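Local coordinates for protein involved in catabolism of external DNA (Legionella pneumophila subsp. pneumophila, PDB 2OO3), which probably methylates a specific adenine of 23S ribosomal RNA at N6, using S-adenosyl-L-methionine as methyl donor, at residues A11-F14 and A15-I18; N202-W205 and T206-L210; E252-L255 and V256-L260. All coordinates share one frame; numbering follows the deposited sequence.

Contact 1 (A11-F14 and A15-I18)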
ATOM      1  N   ALA A  11     -11.927  -2.319   5.943  1.00 18.05           N
ATOM      2  CA  ALA A  11     -10.985  -1.234   6.300  1.00 15.57           C
ATOM      3  C   ALA A  11     -10.243  -1.499   7.599  1.00 13.65           C
ATOM      4  O   ALA A  11     -10.847  -1.798   8.636  1.00 12.75           O
ATOM      5  CB  ALA A  11     -11.708   0.113   6.402  1.00 16.03           C
ATOM      6  N   GLY A  12      -8.934  -1.358   7.556  1.00 11.78           N
ATOM      7  CA  GLY A  12      -8.139  -1.533   8.761  1.00 10.56           C
ATOM      8  C   GLY A  12      -7.864  -2.984   9.106  1.00 10.05           C
ATOM      9  O   GLY A  12      -7.381  -3.255  10.213  1.00  9.77           O
ATOM     10  N   ASN A  13      -8.154  -3.918   8.178  1.00  8.75           N
ATOM     11  CA  ASN A  13      -7.780  -5.335   8.396  1.00  8.90           C
ATOM     12  C   ASN A  13      -6.241  -5.517   8.369  1.00  8.97           C
ATOM     13  O   ASN A  13      -5.497  -4.538   8.145  1.00  8.27           O
ATOM     14  CB  ASN A  13      -8.520  -6.301   7.433  1.00  9.02           C
ATOM     15  CG  ASN A  13      -8.029  -6.205   5.978  1.00 12.80           C
ATOM     16  OD1 ASN A  13      -7.268  -5.326   5.631  1.00 13.31           O
ATOM     17  ND2 ASN A  13      -8.474  -7.138   5.126  1.00 16.81           N
ATOM     18  N   PHE A  14      -5.760  -6.744   8.612  1.00  7.68           N
ATOM     19  CA  PHE A  14      -4.321  -6.971   8.705  1.00  7.38           C
ATOM     20  C   PHE A  14      -3.589  -6.557   7.428  1.00  6.33           C
ATOM     21  O   PHE A  14      -2.430  -6.093   7.487  1.00  6.78           O
ATOM     22  CB  PHE A  14      -4.012  -8.445   9.090  1.00  7.73           C
ATOM     23  CG  PHE A  14      -4.091  -9.398   7.930  1.00  8.25           C
ATOM     24  CD1 PHE A  14      -2.948  -9.766   7.255  1.00 10.40           C
ATOM     25  CD2 PHE A  14      -5.314  -9.872   7.480  1.00 10.00           C
ATOM     26  CE1 PHE A  14      -2.996 -10.646   6.175  1.00 12.39           C
ATOM     27  CE2 PHE A  14      -5.377 -10.763   6.388  1.00  9.78           C
ATOM     28  CZ  PHE A  14      -4.219 -11.132   5.738  1.00  8.88           C
ATOM     29  N   ALA A  15      -4.243  -6.703   6.277  1.00  5.48           N
ATOM     30  CA  ALA A  15      -3.637  -6.362   4.989  1.00  5.47           C
ATOM     31  C   ALA A  15      -3.472  -4.868   4.830  1.00  6.34           C
ATOM     32  O   ALA A  15      -2.442  -4.405   4.326  1.00  6.96           O
ATOM     33  CB  ALA A  15      -4.493  -6.891   3.856  1.00  6.11           C
ATOM     34  N   ASP A  16      -4.492  -4.107   5.237  1.00  6.57           N
ATOM     35  CA  ASP A  16      -4.358  -2.644   5.312  1.00  6.89           C
ATOM     36  C   ASP A  16      -3.184  -2.235   6.179  1.00  5.88           C
ATOM     37  O   ASP A  16      -2.440  -1.337   5.847  1.00  4.66           O
ATOM     38  CB  ASP A  16      -5.633  -2.000   5.855  1.00  7.22           C
ATOM     39  CG  ASP A  16      -6.627  -1.630   4.739  1.00 10.98           C
ATOM     40  OD1 ASP A  16      -6.324  -1.879   3.542  1.00 12.60           O
ATOM     41  OD2 ASP A  16      -7.713  -1.082   5.075  1.00 12.94           O
ATOM     42  N   VAL A  17      -3.022  -2.888   7.320  1.00  6.07           N
ATOM     43  CA  VAL A  17      -1.964  -2.491   8.232  1.00  5.54           C
ATOM     44  C   VAL A  17      -0.592  -2.625   7.564  1.00  6.19           C
ATOM     45  O   VAL A  17       0.192  -1.645   7.507  1.00  5.31           O
ATOM     46  CB  VAL A  17      -2.005  -3.292   9.563  1.00  5.89           C
ATOM     47  CG1 VAL A  17      -0.750  -2.965  10.422  1.00  4.35           C
ATOM     48  CG2 VAL A  17      -3.271  -2.951  10.329  1.00  3.63           C
ATOM     49  N   ILE A  18      -0.297  -3.815   7.022  1.00  7.15           N
ATOM     50  CA  ILE A  18       1.014  -3.976   6.400  1.00  7.38           C
ATOM     51  C   ILE A  18       1.185  -3.116   5.137  1.00  6.64           C
ATOM     52  O   ILE A  18       2.253  -2.519   4.896  1.00  6.89           O
ATOM     53  CB  ILE A  18       1.425  -5.450   6.159  1.00  8.44           C
ATOM     54  CG1 ILE A  18       2.834  -5.512   5.503  1.00  9.50           C
ATOM     55  CG2 ILE A  18       0.443  -6.165   5.254  1.00  7.11           C
ATOM     56  CD1 ILE A  18       4.004  -4.861   6.355  1.00 11.02           C
TER
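Asn-13 caps the start of helix 14-30. Its OD1 accepts from Asp-16 N at 3.1 Å, and the N-H points almost straight at it (168°). The donor is tilted from the plane of the Asn-13 amide. With chi1 at 71°, CG sits between the backbone N and the carbonyl carbon, which folds OD1 back over the first turn. Asp-16 answers in the other direction. One oxygen of its carboxylate, OD2, takes the N-H of Gly-12 at 2.8 Å, on the anti side and slightly out of the carboxylate plane. The loop backbone and the helix start are thus tied by two side chains running in opposite senses. Gly-12 has a positive phi of 80°, a backbone shape in which a side chain would collide with the carbonyl of Ala-11.

The tight, buried side holds the Asn-13 cap with Phe-14, Ala-15, Val-17 and Ile-18. The Val-17 methyl CG2 rests against a backbone oxygen, Asn-13 O, at 3.5 Å. The Phe-14 ring has Ala-15 N over one face and packs away from the turn, on Leu-225 and Cys-238 of the sheet and on Leu-227. Val-17 and Ile-18 face helix 249-263. The looser side holds Ala-11 and Asp-16, both partly exposed. The nearest atom of Ala-11 to Asp-16 OD2 is CA, at 3.5 Å.

Asp-16 also lies near His-20 and Asp-166, predicted S-adenosyl-L-methionine ligands. The two carboxylate oxygens of Asp-16 have separate partners, the Gly-12 N-H and Lys-19. Both would be expected to stabilise the negative charge of Asp-16.

Contact 2 (N202-W205 and T206-L210)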
ATOM      1  N   ASN A 202      -5.767 -17.820  -3.338  1.00  8.41           N
ATOM      2  CA  ASN A 202      -5.559 -19.073  -4.056  1.00  9.21           C
ATOM      3  C   ASN A 202      -4.079 -19.075  -4.437  1.00  9.22           C
ATOM      4  O   ASN A 202      -3.642 -18.283  -5.285  1.00  8.38           O
ATOM      5  CB  ASN A 202      -6.475 -19.168  -5.288  1.00  9.20           C
ATOM      6  CG  ASN A 202      -6.344 -20.502  -6.001  1.00 12.51           C
ATOM      7  OD1 ASN A 202      -5.279 -21.111  -5.976  1.00 15.94           O
ATOM      8  ND2 ASN A 202      -7.430 -20.971  -6.623  1.00  8.60           N
ATOM      9  N   LYS A 203      -3.299 -19.930  -3.780  1.00  9.37           N
ATOM     10  CA  LYS A 203      -1.853 -19.944  -3.983  1.00 10.38           C
ATOM     11  C   LYS A 203      -1.448 -20.011  -5.455  1.00  9.19           C
ATOM     12  O   LYS A 203      -0.468 -19.410  -5.857  1.00  9.00           O
ATOM     13  CB  LYS A 203      -1.187 -21.127  -3.253  1.00 12.33           C
ATOM     14  CG  LYS A 203       0.335 -21.152  -3.520  1.00 16.03           C
ATOM     15  CD  LYS A 203       1.147 -21.027  -2.226  1.00 23.22           C
ATOM     16  CE  LYS A 203       2.643 -20.698  -2.478  1.00 22.86           C
ATOM     17  NZ  LYS A 203       2.879 -19.213  -2.569  1.00 26.52           N
ATOM     18  N   ALA A 204      -2.182 -20.769  -6.254  1.00  8.27           N
ATOM     19  CA  ALA A 204      -1.815 -20.955  -7.640  1.00  7.66           C
ATOM     20  C   ALA A 204      -1.924 -19.633  -8.412  1.00  7.02           C
ATOM     21  O   ALA A 204      -1.073 -19.298  -9.233  1.00  7.75           O
ATOM     22  CB  ALA A 204      -2.719 -22.013  -8.257  1.00  8.00           C
ATOM     23  N   TRP A 205      -2.985 -18.897  -8.156  1.00  6.55           N
ATOM     24  CA  TRP A 205      -3.193 -17.624  -8.820  1.00  6.91           C
ATOM     25  C   TRP A 205      -2.102 -16.651  -8.398  1.00  6.46           C
ATOM     26  O   TRP A 205      -1.544 -15.972  -9.227  1.00  5.73           O
ATOM     27  CB  TRP A 205      -4.548 -17.040  -8.450  1.00  7.33           C
ATOM     28  CG  TRP A 205      -5.754 -17.806  -8.977  1.00  9.71           C
ATOM     29  CD1 TRP A 205      -5.751 -18.924  -9.794  1.00 10.40           C
ATOM     30  CD2 TRP A 205      -7.121 -17.479  -8.755  1.00  9.82           C
ATOM     31  NE1 TRP A 205      -7.051 -19.298 -10.085  1.00  8.99           N
ATOM     32  CE2 TRP A 205      -7.905 -18.436  -9.450  1.00 10.17           C
ATOM     33  CE3 TRP A 205      -7.773 -16.452  -8.048  1.00 12.59           C
ATOM     34  CZ2 TRP A 205      -9.289 -18.403  -9.445  1.00 10.11           C
ATOM     35  CZ3 TRP A 205      -9.156 -16.417  -8.048  1.00 11.30           C
ATOM     36  CH2 TRP A 205      -9.901 -17.395  -8.751  1.00 12.64           C
ATOM     37  N   THR A 206      -1.844 -16.569  -7.099  1.00  6.53           N
ATOM     38  CA  THR A 206      -0.765 -15.716  -6.588  1.00  7.64           C
ATOM     39  C   THR A 206       0.621 -16.073  -7.183  1.00  7.31           C
ATOM     40  O   THR A 206       1.376 -15.183  -7.581  1.00  6.55           O
ATOM     41  CB  THR A 206      -0.759 -15.702  -5.047  1.00  7.42           C
ATOM     42  OG1 THR A 206      -2.007 -15.145  -4.587  1.00  8.97           O
ATOM     43  CG2 THR A 206       0.390 -14.849  -4.543  1.00  9.04           C
ATOM     44  N   GLU A 207       0.926 -17.369  -7.306  1.00  7.80           N
ATOM     45  CA  GLU A 207       2.201 -17.783  -7.877  1.00  7.91           C
ATOM     46  C   GLU A 207       2.322 -17.397  -9.362  1.00  8.17           C
ATOM     47  O   GLU A 207       3.426 -17.090  -9.842  1.00  8.01           O
ATOM     48  CB  GLU A 207       2.434 -19.293  -7.698  1.00  9.16           C
ATOM     49  CG  GLU A 207       2.761 -19.742  -6.246  1.00 12.33           C
ATOM     50  CD  GLU A 207       4.049 -19.090  -5.695  1.00 17.93           C
ATOM     51  OE1 GLU A 207       4.964 -18.787  -6.474  1.00 23.79           O
ATOM     52  OE2 GLU A 207       4.142 -18.837  -4.487  1.00 23.36           O
ATOM     53  N   GLN A 208       1.200 -17.425 -10.094  1.00  7.32           N
ATOM     54  CA  GLN A 208       1.215 -17.007 -11.505  1.00  7.46           C
ATOM     55  C   GLN A 208       1.428 -15.498 -11.645  1.00  6.86           C
ATOM     56  O   GLN A 208       2.146 -15.026 -12.545  1.00  7.42           O
ATOM     57  CB  GLN A 208      -0.056 -17.447 -12.219  1.00  6.14           C
ATOM     58  CG  GLN A 208      -0.099 -18.999 -12.453  1.00  8.01           C
ATOM     59  CD  GLN A 208      -1.492 -19.466 -12.825  1.00  7.88           C
ATOM     60  OE1 GLN A 208      -1.901 -19.320 -13.973  1.00 10.54           O
ATOM     61  NE2 GLN A 208      -2.236 -20.013 -11.848  1.00  5.14           N
ATOM     62  N   PHE A 209       0.787 -14.757 -10.757  1.00  7.30           N
ATOM     63  CA  PHE A 209       0.990 -13.302 -10.628  1.00  7.35           C
ATOM     64  C   PHE A 209       2.470 -13.025 -10.330  1.00  8.15           C
ATOM     65  O   PHE A 209       3.124 -12.233 -11.026  1.00  8.33           O
ATOM     66  CB  PHE A 209       0.076 -12.787  -9.495  1.00  6.15           C
ATOM     67  CG  PHE A 209       0.349 -11.353  -9.055  1.00  8.47           C
ATOM     68  CD1 PHE A 209      -0.265 -10.284  -9.701  1.00  6.68           C
ATOM     69  CD2 PHE A 209       1.200 -11.089  -7.972  1.00  7.77           C
ATOM     70  CE1 PHE A 209      -0.026  -8.941  -9.277  1.00 10.40           C
ATOM     71  CE2 PHE A 209       1.458  -9.756  -7.559  1.00  8.95           C
ATOM     72  CZ  PHE A 209       0.841  -8.695  -8.211  1.00  7.11           C
ATOM     73  N   LEU A 210       3.010 -13.699  -9.313  1.00  8.14           N
ATOM     74  CA  LEU A 210       4.399 -13.466  -8.918  1.00  8.86           C
ATOM     75  C   LEU A 210       5.432 -13.813 -10.036  1.00  9.67           C
ATOM     76  O   LEU A 210       6.457 -13.135 -10.163  1.00  9.61           O
ATOM     77  CB  LEU A 210       4.722 -14.231  -7.624  1.00  8.55           C
ATOM     78  CG  LEU A 210       4.053 -13.750  -6.328  1.00  8.31           C
ATOM     79  CD1 LEU A 210       4.407 -14.682  -5.195  1.00  7.28           C
ATOM     80  CD2 LEU A 210       4.471 -12.291  -6.001  1.00  7.41           C
TER
HETATM   81  O   HOH W   1      -4.681 -15.347  -4.471  1.00  5.20           O
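Lys-203 and Glu-207 cross obliquely on the outer surface of helix 203-216, one turn apart. The lysine chain bends at chi2 and chi4 and brings its ammonium forward along the helix to Glu-207. The glutamate bends at chi2 to present OE2. The pair forms a salt bridge, but the modelled distance of 2.3 Å from Lys-203 NZ to Glu-207 OE2 is very short, so its exact length is doubtful.

Gln-208 turns back along the helix instead. Its NE2 donates to Ala-204 O at 2.9 Å from above the carbonyl plane, 73° out of it. Gln-208 N reaches the same oxygen from the opposite face, at 3.1 Å. Gln-208 NE2 also lies at the edge of the Trp-205 ring, near its plane. Asn-202 ND2 sits over one face of the indole, nearer its border than its centre, 3.8 Å above the plane.

Asn-202 is the N-cap. Its OD1 accepts from Ala-204 N at 3.1 Å, with a bent N-H angle of 141°. A water accepts from Asn-202 N and donates to Thr-206 OG1 at 2.7 Å. That hydroxyl is also hydrogen-bonded to Pro-199 O.

Lys-203, Glu-207 and Gln-208 thus line the outer side. On the inner side, Thr-206 and Phe-209 pack on Tyr-175 of helix 174-188 and Tyr-198 of strand 193-200, and Leu-210 reaches Arg-222 and Glu-224 of strand 220-226.

Contact 3 (E252-L255 and V256-L260); sequences EIKL and VLETL
Val-256, Leu-255 and Glu-258 bury the most surface in this stretch of helix 249-263. Val-256 lies against the preceding turn. Its CB is 3.5 Å from Ile-253 O and 4.2 Å from Ile-253 CD1, and its CG2 rests on Glu-252 O. Beyond the stretch it packs on Ile-21 of helix 14-30.

Leu-255 is exposed, and its main link is its carbonyl. Leu-255 O accepts from Thr-259 N and from Thr-259 OG1, both at 3.0 Å, from opposite faces of its plane. Chi1 of Thr-259 (-55°) sets OG1 beside its own backbone N, within reach of that oxygen. The leucine CD1 touches the same hydroxyl.

Glu-258 runs out extended beyond CG and crosses Lys-254. Lys-254 NZ forms a salt bridge with Glu-258 OE1 at 2.7 Å, meeting the oxygen nearly along its C-O bond. A bend at chi4 (-60°) turns the ammonium toward it. Both side chains also touch Tyr-271 of strand 270-275.

The segment is broadly amphipathic, though Leu-255 lies on the exposed side, where it touches Leu-79. The salt bridge and the doubly accepting Leu-255 O would be expected to reinforce the more exposed side, while the buried side relies on apolar packing.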
ATOM      1  N   GLU A 252      14.404  -2.372   7.325  1.00 12.74           N
ATOM      2  CA  GLU A 252      13.299  -1.762   8.066  1.00 12.39           C
ATOM      3  C   GLU A 252      12.070  -2.647   8.029  1.00 12.50           C
ATOM      4  O   GLU A 252      11.443  -2.869   9.045  1.00 11.97           O
ATOM      5  CB  GLU A 252      12.874  -0.402   7.491  1.00 12.39           C
ATOM      6  CG  GLU A 252      13.929   0.684   7.629  1.00 16.71           C
ATOM      7  CD  GLU A 252      13.375   2.068   7.388  1.00 21.04           C
ATOM      8  OE1 GLU A 252      12.324   2.196   6.713  1.00 23.03           O
ATOM      9  OE2 GLU A 252      14.008   3.029   7.862  1.00 23.55           O
ATOM     10  N   ILE A 253      11.702  -3.129   6.838  1.00 11.99           N
ATOM     11  CA  ILE A 253      10.439  -3.839   6.692  1.00 12.99           C
ATOM     12  C   ILE A 253      10.437  -5.191   7.444  1.00 12.90           C
ATOM     13  O   ILE A 253       9.400  -5.643   7.898  1.00 12.84           O
ATOM     14  CB  ILE A 253      10.063  -4.006   5.224  1.00 12.36           C
ATOM     15  CG1 ILE A 253       8.541  -4.083   5.090  1.00 12.61           C
ATOM     16  CG2 ILE A 253      10.844  -5.173   4.588  1.00 13.71           C
ATOM     17  CD1 ILE A 253       7.838  -2.774   5.519  1.00 12.51           C
ATOM     18  N   LYS A 254      11.618  -5.781   7.613  1.00 12.31           N
ATOM     19  CA  LYS A 254      11.797  -6.967   8.447  1.00 13.08           C
ATOM     20  C   LYS A 254      11.417  -6.707   9.910  1.00 12.03           C
ATOM     21  O   LYS A 254      10.743  -7.529  10.527  1.00 10.59           O
ATOM     22  CB  LYS A 254      13.248  -7.459   8.350  1.00 13.34           C
ATOM     23  CG  LYS A 254      13.523  -8.835   9.024  1.00 15.06           C
ATOM     24  CD  LYS A 254      14.987  -9.255   8.789  1.00 16.13           C
ATOM     25  CE  LYS A 254      15.370 -10.558   9.518  1.00 20.40           C
ATOM     26  NZ  LYS A 254      15.167 -10.338  10.977  1.00 26.40           N
ATOM     27  N   LEU A 255      11.867  -5.577  10.461  1.00 10.96           N
ATOM     28  CA  LEU A 255      11.477  -5.185  11.820  1.00 11.24           C
ATOM     29  C   LEU A 255       9.960  -5.008  11.886  1.00 10.12           C
ATOM     30  O   LEU A 255       9.317  -5.455  12.838  1.00  9.53           O
ATOM     31  CB  LEU A 255      12.168  -3.892  12.300  1.00 10.60           C
ATOM     32  CG  LEU A 255      11.782  -3.448  13.750  1.00 13.50           C
ATOM     33  CD1 LEU A 255      11.856  -4.563  14.802  1.00 17.73           C
ATOM     34  CD2 LEU A 255      12.576  -2.220  14.251  1.00 15.38           C
ATOM     35  N   VAL A 256       9.386  -4.366  10.874  1.00  8.26           N
ATOM     36  CA  VAL A 256       7.946  -4.135  10.894  1.00  7.48           C
ATOM     37  C   VAL A 256       7.218  -5.494  10.913  1.00  7.20           C
ATOM     38  O   VAL A 256       6.350  -5.735  11.756  1.00  6.77           O
ATOM     39  CB  VAL A 256       7.485  -3.306   9.671  1.00  8.05           C
ATOM     40  CG1 VAL A 256       5.911  -3.343   9.518  1.00  8.09           C
ATOM     41  CG2 VAL A 256       7.996  -1.839   9.775  1.00  8.06           C
ATOM     42  N   LEU A 257       7.567  -6.365   9.965  1.00  7.82           N
ATOM     43  CA  LEU A 257       6.901  -7.670   9.830  1.00  9.39           C
ATOM     44  C   LEU A 257       7.069  -8.531  11.078  1.00 10.46           C
ATOM     45  O   LEU A 257       6.107  -9.168  11.508  1.00 10.22           O
ATOM     46  CB  LEU A 257       7.403  -8.431   8.595  1.00  9.15           C
ATOM     47  CG  LEU A 257       7.064  -7.801   7.234  1.00  9.69           C
ATOM     48  CD1 LEU A 257       7.922  -8.413   6.104  1.00 10.02           C
ATOM     49  CD2 LEU A 257       5.571  -7.979   6.921  1.00 10.66           C
ATOM     50  N   GLU A 258       8.269  -8.548  11.670  1.00 11.52           N
ATOM     51  CA  GLU A 258       8.457  -9.266  12.941  1.00 12.97           C
ATOM     52  C   GLU A 258       7.514  -8.743  13.994  1.00 12.05           C
ATOM     53  O   GLU A 258       6.884  -9.529  14.704  1.00 13.12           O
ATOM     54  CB  GLU A 258       9.862  -9.100  13.510  1.00 13.84           C
ATOM     55  CG  GLU A 258      11.006  -9.622  12.684  1.00 21.26           C
ATOM     56  CD  GLU A 258      12.296  -9.534  13.499  1.00 29.93           C
ATOM     57  OE1 GLU A 258      13.393  -9.683  12.917  1.00 32.94           O
ATOM     58  OE2 GLU A 258      12.182  -9.317  14.745  1.00 34.48           O
ATOM     59  N   THR A 259       7.442  -7.413  14.139  1.00 10.45           N
ATOM     60  CA  THR A 259       6.502  -6.809  15.096  1.00  9.44           C
ATOM     61  C   THR A 259       5.044  -7.224  14.840  1.00  8.89           C
ATOM     62  O   THR A 259       4.322  -7.606  15.774  1.00  8.49           O
ATOM     63  CB  THR A 259       6.626  -5.259  15.138  1.00  9.44           C
ATOM     64  OG1 THR A 259       7.983  -4.923  15.417  1.00 11.21           O
ATOM     65  CG2 THR A 259       5.780  -4.674  16.215  1.00  9.23           C
ATOM     66  N   LEU A 260       4.606  -7.148  13.589  1.00  8.41           N
ATOM     67  CA  LEU A 260       3.214  -7.511  13.257  1.00  8.37           C
ATOM     68  C   LEU A 260       2.837  -8.982  13.594  1.00  8.55           C
ATOM     69  O   LEU A 260       1.700  -9.281  14.005  1.00  7.89           O
ATOM     70  CB  LEU A 260       2.922  -7.182  11.782  1.00  7.78           C
ATOM     71  CG  LEU A 260       2.963  -5.673  11.472  1.00  6.86           C
ATOM     72  CD1 LEU A 260       2.633  -5.480  10.008  1.00  6.39           C
ATOM     73  CD2 LEU A 260       1.935  -4.910  12.376  1.00  5.64           C
TER

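How the contacts relate
Contacts 1 and 3 touch, with centres 15 Å apart. Helices 14-30 and 249-263 pack together there: Ile-18 CD1 lies 3.5 Å from Leu-257 CD2, and Val-17 CG1 lies 3.8 Å from Leu-260 CD2. Contact 2 stands apart. Its nearest atoms are about 11 Å from contact 1 and about 13 Å from contact 3. Contact 1 is the one nearest the predicted active site, with the Asp-16 side chain about 5 Å from that of Asp-166, the predicted proton acceptor. The Phe-209 side chain is about 10 Å from that of Asp-166, and the Val-256 side chain about 10 Å from that of His-20. A sulfate, probably from the crystallisation liquor, lies about 5 Å from the Leu-255 side chain.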